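Local coordinates for protein DyP (Bjerkandera adusta, PDB 3VXJ) that is a fungal haem peroxidase that probably uses hydrogen peroxide to oxidise dyes and phenols, and here holds 2,6-dimethoxyphenol, at residues E24-F29 against H118-I123; Q316-P321 against F380-P385. All coordinates share one frame; numbering follows the deposited sequence.

Contact 1. Residues E24-F29 against H118-I123; sequences ERFVFF and HGVFLI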
loop_
_atom_site.group_PDB
_atom_site.type_symbol
_atom_site.label_atom_id
_atom_site.label_comp_id
_atom_site.label_asym_id
_atom_site.label_seq_id
_atom_site.Cartn_x
_atom_site.Cartn_y
_atom_site.Cartn_z
ATOM N N GLU A 24 10.058 9.034 -4.818
ATOM C CA GLU A 24 8.858 9.727 -4.366
ATOM C C GLU A 24 9.122 10.377 -3.024
ATOM O O GLU A 24 9.861 9.817 -2.201
ATOM C CB GLU A 24 7.675 8.757 -4.274
ATOM C CG GLU A 24 6.317 9.413 -4.070
ATOM C CD GLU A 24 5.186 8.408 -4.013
ATOM O OE1 GLU A 24 5.445 7.184 -4.050
ATOM O OE2 GLU A 24 4.024 8.841 -3.909
ATOM N N ARG A 25 8.538 11.556 -2.812
ATOM C CA ARG A 25 8.649 12.261 -1.538
ATOM C C ARG A 25 7.268 12.636 -1.035
ATOM O O ARG A 25 6.409 13.105 -1.793
ATOM C CB ARG A 25 9.498 13.521 -1.689
ATOM C CG ARG A 25 9.716 14.277 -0.370
ATOM C CD ARG A 25 10.746 15.379 -0.524
ATOM N NE ARG A 25 12.067 14.824 -0.786
ATOM C CZ ARG A 25 13.104 15.530 -1.221
ATOM N NH1 ARG A 25 12.977 16.832 -1.450
ATOM N NH2 ARG A 25 14.268 14.928 -1.432
ATOM N N PHE A 26 7.060 12.410 0.254
ATOM C CA PHE A 26 5.825 12.775 0.920
ATOM C C PHE A 26 6.158 13.955 1.826
ATOM O O PHE A 26 6.940 13.819 2.773
ATOM C CB PHE A 26 5.303 11.596 1.736
ATOM C CG PHE A 26 4.964 10.378 0.905
ATOM C CD1 PHE A 26 3.654 10.151 0.507
ATOM C CD2 PHE A 26 5.959 9.480 0.502
ATOM C CE1 PHE A 26 3.328 9.037 -0.270
ATOM C CE2 PHE A 26 5.641 8.364 -0.279
ATOM C CZ PHE A 26 4.330 8.147 -0.664
ATOM N N VAL A 27 5.623 15.125 1.485
ATOM C CA VAL A 27 5.885 16.349 2.244
ATOM C C VAL A 27 4.667 16.617 3.116
ATOM O O VAL A 27 3.604 17.028 2.623
ATOM C CB VAL A 27 6.164 17.565 1.323
ATOM C CG1 VAL A 27 6.466 18.794 2.159
ATOM C CG2 VAL A 27 7.327 17.284 0.360
ATOM N N PHE A 28 4.814 16.340 4.404
ATOM C CA PHE A 28 3.738 16.516 5.373
ATOM C C PHE A 28 3.781 17.934 5.908
ATOM O O PHE A 28 4.850 18.438 6.236
ATOM C CB PHE A 28 3.852 15.487 6.506
ATOM C CG PHE A 28 3.786 14.061 6.025
ATOM C CD1 PHE A 28 2.559 13.437 5.818
ATOM C CD2 PHE A 28 4.952 13.363 5.714
ATOM C CE1 PHE A 28 2.497 12.128 5.349
ATOM C CE2 PHE A 28 4.895 12.063 5.240
ATOM C CZ PHE A 28 3.676 11.443 5.054
ATOM N N PHE A 29 2.623 18.575 5.991
ATOM C CA PHE A 29 2.588 19.979 6.357
ATOM C C PHE A 29 1.446 20.326 7.297
ATOM O O PHE A 29 0.467 19.572 7.439
ATOM C CB PHE A 29 2.546 20.868 5.097
ATOM C CG PHE A 29 1.276 20.743 4.301
ATOM C CD1 PHE A 29 0.195 21.590 4.557
ATOM C CD2 PHE A 29 1.139 19.766 3.316
ATOM C CE1 PHE A 29 -0.987 21.473 3.849
ATOM C CE2 PHE A 29 -0.040 19.654 2.594
ATOM C CZ PHE A 29 -1.111 20.500 2.866
ATOM N N HIS A 118 -1.712 18.373 8.637
ATOM C CA HIS A 118 -2.879 18.859 7.900
ATOM C C HIS A 118 -3.007 18.293 6.493
ATOM O O HIS A 118 -4.096 18.293 5.902
ATOM C CB HIS A 118 -2.850 20.380 7.833
ATOM C CG HIS A 118 -3.178 21.033 9.133
ATOM N ND1 HIS A 118 -2.972 22.375 9.367
ATOM C CD2 HIS A 118 -3.673 20.521 10.283
ATOM C CE1 HIS A 118 -3.344 22.666 10.599
ATOM N NE2 HIS A 118 -3.775 21.559 11.177
ATOM N N GLY A 119 -1.898 17.827 5.941
ATOM C CA GLY A 119 -1.940 17.295 4.595
ATOM C C GLY A 119 -0.606 16.764 4.149
ATOM O O GLY A 119 0.381 16.807 4.892
ATOM N N VAL A 120 -0.590 16.266 2.919
ATOM C CA VAL A 120 0.614 15.723 2.315
ATOM C C VAL A 120 0.660 16.043 0.821
ATOM O O VAL A 120 -0.333 15.846 0.101
ATOM C CB VAL A 120 0.738 14.186 2.589
ATOM C CG1 VAL A 120 -0.458 13.390 2.017
ATOM C CG2 VAL A 120 2.074 13.656 2.086
ATOM N N PHE A 121 1.805 16.554 0.371
ATOM C CA PHE A 121 2.109 16.627 -1.051
ATOM C C PHE A 121 2.878 15.358 -1.400
ATOM O O PHE A 121 3.865 15.039 -0.734
ATOM C CB PHE A 121 3.018 17.811 -1.390
ATOM C CG PHE A 121 2.384 19.166 -1.220
ATOM C CD1 PHE A 121 1.794 19.815 -2.301
ATOM C CD2 PHE A 121 2.441 19.825 0.003
ATOM C CE1 PHE A 121 1.229 21.082 -2.156
ATOM C CE2 PHE A 121 1.885 21.092 0.164
ATOM C CZ PHE A 121 1.281 21.727 -0.920
ATOM N N LEU A 122 2.417 14.632 -2.411
ATOM C CA LEU A 122 3.137 13.470 -2.933
ATOM C C LEU A 122 3.807 13.903 -4.212
ATOM O O LEU A 122 3.128 14.311 -5.148
ATOM C CB LEU A 122 2.182 12.321 -3.276
ATOM C CG LEU A 122 1.210 11.692 -2.290
ATOM C CD1 LEU A 122 -0.013 12.577 -2.060
ATOM C CD2 LEU A 122 0.794 10.348 -2.858
ATOM N N ILE A 123 5.127 13.779 -4.255
ATOM C CA ILE A 123 5.899 14.195 -5.420
ATOM C C ILE A 123 6.598 12.970 -5.984
ATOM O O ILE A 123 7.405 12.352 -5.284
ATOM C CB ILE A 123 6.978 15.255 -5.064
ATOM C CG1 ILE A 123 6.371 16.447 -4.320
ATOM C CG2 ILE A 123 7.716 15.714 -6.336
ATOM C CD1 ILE A 123 7.389 17.317 -3.596
#
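Phe29 sets its CG between its own backbone N and carbonyl carbon (chi1 67°), which swings the ring across the strand pair onto Gly119, while Phe121 turns CG beside its backbone N and sends its ring to meet the same phenylalanine. Gly119 CA lies over one face of the Phe29 ring, 4.0 Å from the centroid; a CB on that glycine would run into Phe29 CZ. Phe29 CE2 and Phe121 CE2 come to 3.4 Å, the two side chains running nearly at right angles and their ring planes inclined at 42°. An alanine at Phe29 is likely to uncover Gly119 and take from the Phe121 ring one of its aromatic neighbours, opening a gap beside the strands. On the other side of the sheet from Phe29 and Phe121, Val120 CG2 sits over the Phe28 ring near its rim, 3.6 Å from Phe28 CE1, and the same methyl meets the edge of the Phe26 ring. Leu122 CD2 continues the apolar row, 3.9 Å from Phe26 CE1. The strands are antiparallel: Val27 N donates almost straight to Phe121 O (2.8 Å, 173° at the hydrogen), and Phe121 N returns a bond to Val27 O. At the Phe29 end the pairing slips into a classic beta bulge, because Phe29 O takes His118 N at 2.8 Å and Gly119 N, longer, at 3.3 Å, so that two residues face one. The rings of Phe26 and Phe28 meet Phe220 of the second sheet, whereas Phe121 and Ile123 pack on helix 128-142. The pair forms the two central strands of a four-stranded antiparallel sheet, in the strand order of the ferredoxin-like fold found in DyP-type peroxidases.

Contact 2. Residues Q316-P321 against F380-P385; sequences QDLGGP and FPFSKP. With 3DM (2,6-dimethoxyphenol), chain E; 3DM (2,6-dimethoxyphenol), chain D.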
loop_
_atom_site.group_PDB
_atom_site.type_symbol
_atom_site.label_atom_id
_atom_site.label_comp_id
_atom_site.label_asym_id
_atom_site.label_seq_id
_atom_site.Cartn_x
_atom_site.Cartn_y
_atom_site.Cartn_z
ATOM N N GLN A 316 -11.371 -16.471 -4.071
ATOM C CA GLN A 316 -12.458 -17.445 -3.910
ATOM C C GLN A 316 -12.661 -17.938 -2.475
ATOM O O GLN A 316 -13.668 -18.584 -2.189
ATOM C CB GLN A 316 -12.288 -18.630 -4.881
ATOM C CG GLN A 316 -13.496 -19.577 -4.997
ATOM C CD GLN A 316 -14.728 -18.926 -5.612
ATOM O OE1 GLN A 316 -14.629 -17.938 -6.343
ATOM N NE2 GLN A 316 -15.893 -19.492 -5.325
ATOM N N ASP A 317 -11.748 -17.620 -1.557
ATOM C CA ASP A 317 -12.032 -17.903 -0.138
ATOM C C ASP A 317 -13.312 -17.188 0.328
ATOM O O ASP A 317 -13.946 -17.617 1.296
ATOM C CB ASP A 317 -10.873 -17.494 0.780
ATOM C CG ASP A 317 -9.661 -18.406 0.671
ATOM O OD1 ASP A 317 -9.777 -19.591 0.288
ATOM O OD2 ASP A 317 -8.568 -17.904 1.015
ATOM N N LEU A 318 -13.693 -16.111 -0.360
ATOM C CA LEU A 318 -14.935 -15.394 -0.028
ATOM C C LEU A 318 -16.185 -16.036 -0.635
ATOM O O LEU A 318 -17.305 -15.657 -0.276
ATOM C CB LEU A 318 -14.845 -13.917 -0.430
ATOM C CG LEU A 318 -13.784 -13.078 0.277
ATOM C CD1 LEU A 318 -13.871 -11.641 -0.201
ATOM C CD2 LEU A 318 -13.932 -13.148 1.793
ATOM N N GLY A 319 -15.992 -16.991 -1.544
ATOM C CA GLY A 319 -17.105 -17.703 -2.175
ATOM C C GLY A 319 -17.435 -17.243 -3.582
ATOM O O GLY A 319 -18.277 -17.844 -4.258
ATOM N N GLY A 320 -16.783 -16.175 -4.023
ATOM C CA GLY A 320 -16.991 -15.613 -5.353
ATOM C C GLY A 320 -16.468 -14.188 -5.385
ATOM O O GLY A 320 -15.908 -13.714 -4.386
ATOM N N PRO A 321 -16.622 -13.495 -6.532
ATOM C CA PRO A 321 -16.203 -12.098 -6.644
ATOM C C PRO A 321 -16.959 -11.212 -5.656
ATOM O O PRO A 321 -18.167 -11.375 -5.458
ATOM C CB PRO A 321 -16.564 -11.730 -8.088
ATOM C CG PRO A 321 -16.633 -13.036 -8.809
ATOM C CD PRO A 321 -17.159 -14.011 -7.806
ATOM N N PHE A 380 -9.522 -16.270 10.068
ATOM C CA PHE A 380 -9.804 -15.898 8.691
ATOM C C PHE A 380 -8.659 -16.326 7.772
ATOM O O PHE A 380 -7.503 -16.127 8.123
ATOM C CB PHE A 380 -10.052 -14.397 8.538
ATOM C CG PHE A 380 -10.473 -14.044 7.159
ATOM C CD1 PHE A 380 -11.820 -14.068 6.811
ATOM C CD2 PHE A 380 -9.527 -13.811 6.168
ATOM C CE1 PHE A 380 -12.211 -13.839 5.512
ATOM C CE2 PHE A 380 -9.912 -13.582 4.875
ATOM C CZ PHE A 380 -11.260 -13.583 4.544
ATOM N N PRO A 381 -8.966 -16.897 6.586
ATOM C CA PRO A 381 -10.291 -17.149 5.994
ATOM C C PRO A 381 -11.107 -18.177 6.778
ATOM O O PRO A 381 -10.550 -19.021 7.479
ATOM C CB PRO A 381 -9.964 -17.660 4.582
ATOM C CG PRO A 381 -8.590 -18.206 4.698
ATOM C CD PRO A 381 -7.891 -17.266 5.643
ATOM N N PHE A 382 -12.422 -18.093 6.635
ATOM C CA PHE A 382 -13.339 -18.916 7.408
ATOM C C PHE A 382 -13.518 -20.290 6.772
ATOM O O PHE A 382 -13.164 -20.498 5.600
ATOM C CB PHE A 382 -14.695 -18.207 7.555
ATOM C CG PHE A 382 -15.215 -17.617 6.273
ATOM C CD1 PHE A 382 -15.870 -18.411 5.334
ATOM C CD2 PHE A 382 -15.047 -16.261 6.002
ATOM C CE1 PHE A 382 -16.342 -17.867 4.145
ATOM C CE2 PHE A 382 -15.519 -15.705 4.812
ATOM C CZ PHE A 382 -16.168 -16.511 3.883
ATOM N N SER A 383 -14.050 -21.223 7.561
ATOM C CA SER A 383 -14.430 -22.568 7.101
ATOM C C SER A 383 -13.269 -23.410 6.557
ATOM O O SER A 383 -13.449 -24.199 5.622
ATOM C CB SER A 383 -15.564 -22.482 6.069
ATOM O OG SER A 383 -16.668 -21.752 6.581
ATOM N N LYS A 384 -12.083 -23.236 7.143
ATOM C CA LYS A 384 -10.898 -23.998 6.739
ATOM C C LYS A 384 -10.622 -25.150 7.707
ATOM O O LYS A 384 -10.961 -25.055 8.892
ATOM C CB LYS A 384 -9.671 -23.083 6.644
ATOM C CG LYS A 384 -9.786 -21.934 5.644
ATOM C CD LYS A 384 -10.331 -22.371 4.300
ATOM C CE LYS A 384 -10.213 -21.247 3.302
ATOM N NZ LYS A 384 -10.892 -21.533 2.014
ATOM N N PRO A 385 -10.019 -26.250 7.207
ATOM C CA PRO A 385 -9.764 -27.414 8.068
ATOM C C PRO A 385 -8.619 -27.221 9.077
ATOM O O PRO A 385 -8.488 -28.020 10.009
ATOM C CB PRO A 385 -9.414 -28.518 7.063
ATOM C CG PRO A 385 -8.853 -27.788 5.891
ATOM C CD PRO A 385 -9.701 -26.550 5.796
HETATM O O1 3DM E . -13.138 -26.935 4.844
HETATM C C1 3DM E . -13.116 -28.022 5.662
HETATM C C2 3DM E . -12.893 -29.288 5.118
HETATM O O2 3DM E . -12.700 -29.376 3.767
HETATM C C7 3DM E . -12.624 -30.708 3.225
HETATM C C3 3DM E . -12.865 -30.408 5.959
HETATM C C4 3DM E . -13.064 -30.257 7.334
HETATM C C5 3DM E . -13.290 -28.987 7.873
HETATM C C6 3DM E . -13.319 -27.865 7.035
HETATM O O3 3DM E . -13.524 -26.598 7.515
HETATM C C8 3DM E . -14.185 -26.507 8.794
HETATM O O1 3DM D . -9.827 -10.650 -6.727
HETATM C C1 3DM D . -10.733 -11.689 -6.749
HETATM C C2 3DM D . -11.788 -11.753 -5.831
HETATM O O2 3DM D . -11.908 -10.762 -4.891
HETATM C C7 3DM D . -12.733 -11.023 -3.745
HETATM C C3 3DM D . -12.687 -12.827 -5.906
HETATM C C4 3DM D . -12.516 -13.832 -6.863
HETATM C C5 3DM D . -11.471 -13.762 -7.777
HETATM C C6 3DM D . -10.579 -12.691 -7.713
HETATM O O3 3DM D . -9.528 -12.569 -8.580
HETATM C C8 3DM D . -9.171 -13.740 -9.362
HETATM O O HOH W 1 -12.935 -19.585 2.966
#
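Asp317, in a short 3-10 turn, points its side chain at residues 380-385 and meets them with both carboxylate oxygens. Its OD1 forms a salt bridge with Lys384 NZ at 2.8 Å, the ammonium standing well above the carboxylate plane, and OD2 rests on the ring of Pro381, 3.7 Å from Pro381 CG; Arg310 NE, bridged to OD2, is the second charge partner of the carboxylate. Lys384 bends at its second torsion (chi2 -46°) and then runs extended to bring NZ to the aspartate. A water ties the segments further, donating to Asp317 O and to Phe382 O and accepting from Lys384 NZ. Leu318 follows, with CD2 near the plane of the Phe380 ring at its edge, 3.9 Å from Phe380 CZ, while its CD1 branch meets C7 of the dimethoxyphenol of chain D at 3.8 Å. Farther on, Pro321 CA reaches C3 of that ligand at 3.7 Å. In 380-385, Ser383 O accepts from O1 of the chain E ligand at 2.9 Å. Both segments lie in loops, 316-321 in the one between helix 308-312 and strand 328-334; the loop holding 380-385 follows helix 367-375, whose Trp374 stacks on Phe380.

Contacts 1 and 2 are separate parts of one chain, their centres 38 Å apart and their nearest atoms about 27 Å apart. They follow one another along the sequence and lie on opposite sides of the centre of the chain, contact 1 in the N-terminal dimeric alpha+beta barrel domain and contact 2 in the C-terminal peroxidase part. Each stays at some remove from the haem: the side chain of Phe26 in contact 1 is about 13 Å from it, that of Asp317 in contact 2 about 10 Å. Contact 1 belongs to a sheet core, whereas contact 2 joins loops that border two 2,6-dimethoxyphenol sites, one lined by 316-321 and one by 380-385, the former also including the haem-binding residues Asn313 and Arg315.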